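Local coordinates for development-specific protein S (Myxococcus xanthus, PDB 1NPS) that assembles on the surface of myxospores in the presence of calcium ions during fruiting body formation, its N-terminal domain binding two of these ions, at residues S40-P45 with V65-E70. Residues are numbered along the deposited sequence; the frame is centred on the assembly and turned at random.
Sequences SVKVPP and VANAEE
V41 and A68 form a single antiparallel hydrogen-bonded pair that links the two Greek keys of this βγ-crystallin domain at one edge: strand 40-42, outermost in the first key's sheet, meets the loop that leaves strand 61-64 of the second. Two nearly straight bonds make the pair, V41 N to A68 O at 3.0 Å and A68 N to V41 O at 2.8 Å. Next to it, N67 OD1 stands in for a backbone carbonyl, accepting V43 N at 2.8 Å in the amide plane. The CG of N67 stands beside its own backbone N (chi1 -73°), which swings the short amide across to K42, whose CA lies 3.1 Å from OD1.

The tight side belongs to V43, beta-branched, whose CB and two methyls pack against the main chain of V65 and A66. Its CG1 rests 3.9 Å from V65 C, while CG2 approaches A66 O. Cut back to an alanine, V43 would lose both methyls, which is likely to leave a gap over the A66 peptide. The other side is looser: K42, able to keep its charge in solvent, sends an extended chain outward, with CG passing ND2 of N67. Beyond V43, a water donates to V65 O and weakly to V43 O. At the opposite end S40 suits its buried place because its OG hydrogen-bonds to N8 O and F11 N; its CB lies 3.3 Å from E69 O.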
ATOM      1  N   SER A  40      -0.973   5.665  -5.424  1.00  4.03           N
ATOM      2  CA  SER A  40      -2.368   5.802  -4.994  1.00  4.08           C
ATOM      3  C   SER A  40      -2.902   4.446  -4.545  1.00  4.17           C
ATOM      4  O   SER A  40      -2.370   3.399  -4.936  1.00  4.45           O
ATOM      5  CB  SER A  40      -3.252   6.470  -6.073  1.00  3.30           C
ATOM      6  OG  SER A  40      -3.431   5.688  -7.237  1.00  4.77           O
ATOM      7  N   VAL A  41      -3.875   4.464  -3.637  1.00  4.10           N
ATOM      8  CA  VAL A  41      -4.435   3.241  -3.093  1.00  4.64           C
ATOM      9  C   VAL A  41      -5.934   3.326  -2.846  1.00  5.29           C
ATOM     10  O   VAL A  41      -6.457   4.366  -2.436  1.00  4.66           O
ATOM     11  CB  VAL A  41      -3.780   2.901  -1.729  1.00  6.24           C
ATOM     12  CG1 VAL A  41      -4.278   1.556  -1.216  1.00  5.05           C
ATOM     13  CG2 VAL A  41      -2.261   2.900  -1.843  1.00  5.32           C
ATOM     14  N   LYS A  42      -6.622   2.220  -3.106  1.00  5.18           N
ATOM     15  CA  LYS A  42      -8.052   2.122  -2.862  1.00  4.63           C
ATOM     16  C   LYS A  42      -8.206   1.254  -1.618  1.00  4.44           C
ATOM     17  O   LYS A  42      -7.526   0.234  -1.471  1.00  3.94           O
ATOM     18  CB  LYS A  42      -8.783   1.478  -4.048  1.00  5.17           C
ATOM     19  CG  LYS A  42      -8.920   2.373  -5.273  1.00  6.68           C
ATOM     20  CD  LYS A  42      -9.856   1.759  -6.297  1.00  5.96           C
ATOM     21  CE  LYS A  42     -10.014   2.672  -7.492  1.00  7.13           C
ATOM     22  NZ  LYS A  42     -10.908   2.099  -8.530  1.00  8.05           N
ATOM     23  N   VAL A  43      -9.030   1.698  -0.682  1.00  4.72           N
ATOM     24  CA  VAL A  43      -9.248   0.942   0.535  1.00  5.72           C
ATOM     25  C   VAL A  43     -10.749   0.834   0.798  1.00  5.40           C
ATOM     26  O   VAL A  43     -11.383   1.815   1.170  1.00  5.50           O
ATOM     27  CB  VAL A  43      -8.537   1.617   1.748  1.00  5.48           C
ATOM     28  CG1 VAL A  43      -8.616   0.733   2.990  1.00  5.20           C
ATOM     29  CG2 VAL A  43      -7.091   1.927   1.405  1.00  6.14           C
ATOM     30  N   PRO A  44     -11.337  -0.356   0.572  1.00  4.36           N
ATOM     31  CA  PRO A  44     -12.767  -0.556   0.800  1.00  5.25           C
ATOM     32  C   PRO A  44     -13.023  -0.791   2.284  1.00  6.74           C
ATOM     33  O   PRO A  44     -12.078  -0.982   3.060  1.00  7.67           O
ATOM     34  CB  PRO A  44     -13.051  -1.826  -0.004  1.00  5.14           C
ATOM     35  CG  PRO A  44     -11.824  -2.622   0.220  1.00  4.86           C
ATOM     36  CD  PRO A  44     -10.723  -1.584   0.032  1.00  4.09           C
ATOM     37  N   PRO A  45     -14.303  -0.788   2.696  1.00  6.71           N
ATOM     38  CA  PRO A  45     -14.719  -1.008   4.088  1.00  7.94           C
ATOM     39  C   PRO A  45     -14.195  -2.335   4.650  1.00  8.56           C
ATOM     40  O   PRO A  45     -14.028  -3.299   3.916  1.00  8.82           O
ATOM     41  CB  PRO A  45     -16.236  -1.045   3.970  1.00  7.74           C
ATOM     42  CG  PRO A  45     -16.491  -0.028   2.924  1.00  6.92           C
ATOM     43  CD  PRO A  45     -15.457  -0.373   1.876  1.00  6.72           C
ATOM     44  N   VAL A  65      -7.296   4.494   5.517  1.00  5.07           N
ATOM     45  CA  VAL A  65      -8.518   3.810   5.905  1.00  5.91           C
ATOM     46  C   VAL A  65      -9.629   3.999   4.883  1.00  5.77           C
ATOM     47  O   VAL A  65     -10.742   3.550   5.089  1.00  5.19           O
ATOM     48  CB  VAL A  65      -8.994   4.279   7.287  1.00  7.14           C
ATOM     49  CG1 VAL A  65      -7.910   3.977   8.307  1.00  7.52           C
ATOM     50  CG2 VAL A  65      -9.341   5.769   7.258  1.00  7.43           C
ATOM     51  N   ALA A  66      -9.285   4.649   3.778  1.00  5.26           N
ATOM     52  CA  ALA A  66     -10.195   4.938   2.689  1.00  5.45           C
ATOM     53  C   ALA A  66      -9.360   5.282   1.461  1.00  6.27           C
ATOM     54  O   ALA A  66      -8.132   5.460   1.554  1.00  6.27           O
ATOM     55  CB  ALA A  66     -11.101   6.104   3.051  1.00  6.79           C
ATOM     56  N   ASN A  67     -10.026   5.392   0.310  1.00  5.00           N
ATOM     57  CA  ASN A  67      -9.345   5.701  -0.939  1.00  6.58           C
ATOM     58  C   ASN A  67      -8.422   6.915  -0.831  1.00  6.32           C
ATOM     59  O   ASN A  67      -8.749   7.893  -0.168  1.00  6.85           O
ATOM     60  CB  ASN A  67     -10.362   5.908  -2.066  1.00  5.48           C
ATOM     61  CG  ASN A  67     -10.987   4.611  -2.525  1.00  5.57           C
ATOM     62  OD1 ASN A  67     -10.710   3.535  -1.971  1.00  5.26           O
ATOM     63  ND2 ASN A  67     -11.801   4.695  -3.563  1.00  5.47           N
ATOM     64  N   ALA A  68      -7.252   6.812  -1.449  1.00  6.89           N
ATOM     65  CA  ALA A  68      -6.262   7.894  -1.428  1.00  7.64           C
ATOM     66  C   ALA A  68      -5.680   8.061  -2.817  1.00  7.76           C
ATOM     67  O   ALA A  68      -4.885   7.236  -3.264  1.00  7.74           O
ATOM     68  CB  ALA A  68      -5.157   7.575  -0.430  1.00  6.88           C
ATOM     69  N   GLU A  69      -6.110   9.108  -3.508  1.00  8.79           N
ATOM     70  CA  GLU A  69      -5.652   9.415  -4.867  1.00 12.07           C
ATOM     71  C   GLU A  69      -4.166   9.770  -4.935  1.00 11.49           C
ATOM     72  O   GLU A  69      -3.567   9.769  -6.008  1.00  9.54           O
ATOM     73  CB  GLU A  69      -6.449  10.593  -5.443  1.00 15.55           C
ATOM     74  CG  GLU A  69      -6.130  11.936  -4.756  1.00 20.41           C
ATOM     75  CD  GLU A  69      -6.688  13.141  -5.501  1.00 23.57           C
ATOM     76  OE1 GLU A  69      -7.900  13.415  -5.348  1.00 24.62           O
ATOM     77  OE2 GLU A  69      -5.910  13.816  -6.221  1.00 25.00           O
ATOM     78  N   GLU A  70      -3.612  10.187  -3.805  1.00 12.01           N
ATOM     79  CA  GLU A  70      -2.207  10.547  -3.735  1.00 13.27           C
ATOM     80  C   GLU A  70      -1.678  10.220  -2.339  1.00 12.46           C
ATOM     81  O   GLU A  70      -2.459  10.033  -1.404  1.00 12.22           O
ATOM     82  CB  GLU A  70      -2.016  12.022  -4.095  1.00 15.53           C
ATOM     83  CG  GLU A  70      -2.523  13.015  -3.081  1.00 20.01           C
ATOM     84  CD  GLU A  70      -1.536  14.157  -2.867  1.00 24.82           C
ATOM     85  OE1 GLU A  70      -0.409  14.110  -3.431  1.00 26.94           O
ATOM     86  OE2 GLU A  70      -1.877  15.101  -2.121  1.00 28.40           O
TER
HETATM   87  O   HOH W   1     -13.487   2.886   3.628  1.00 23.09           O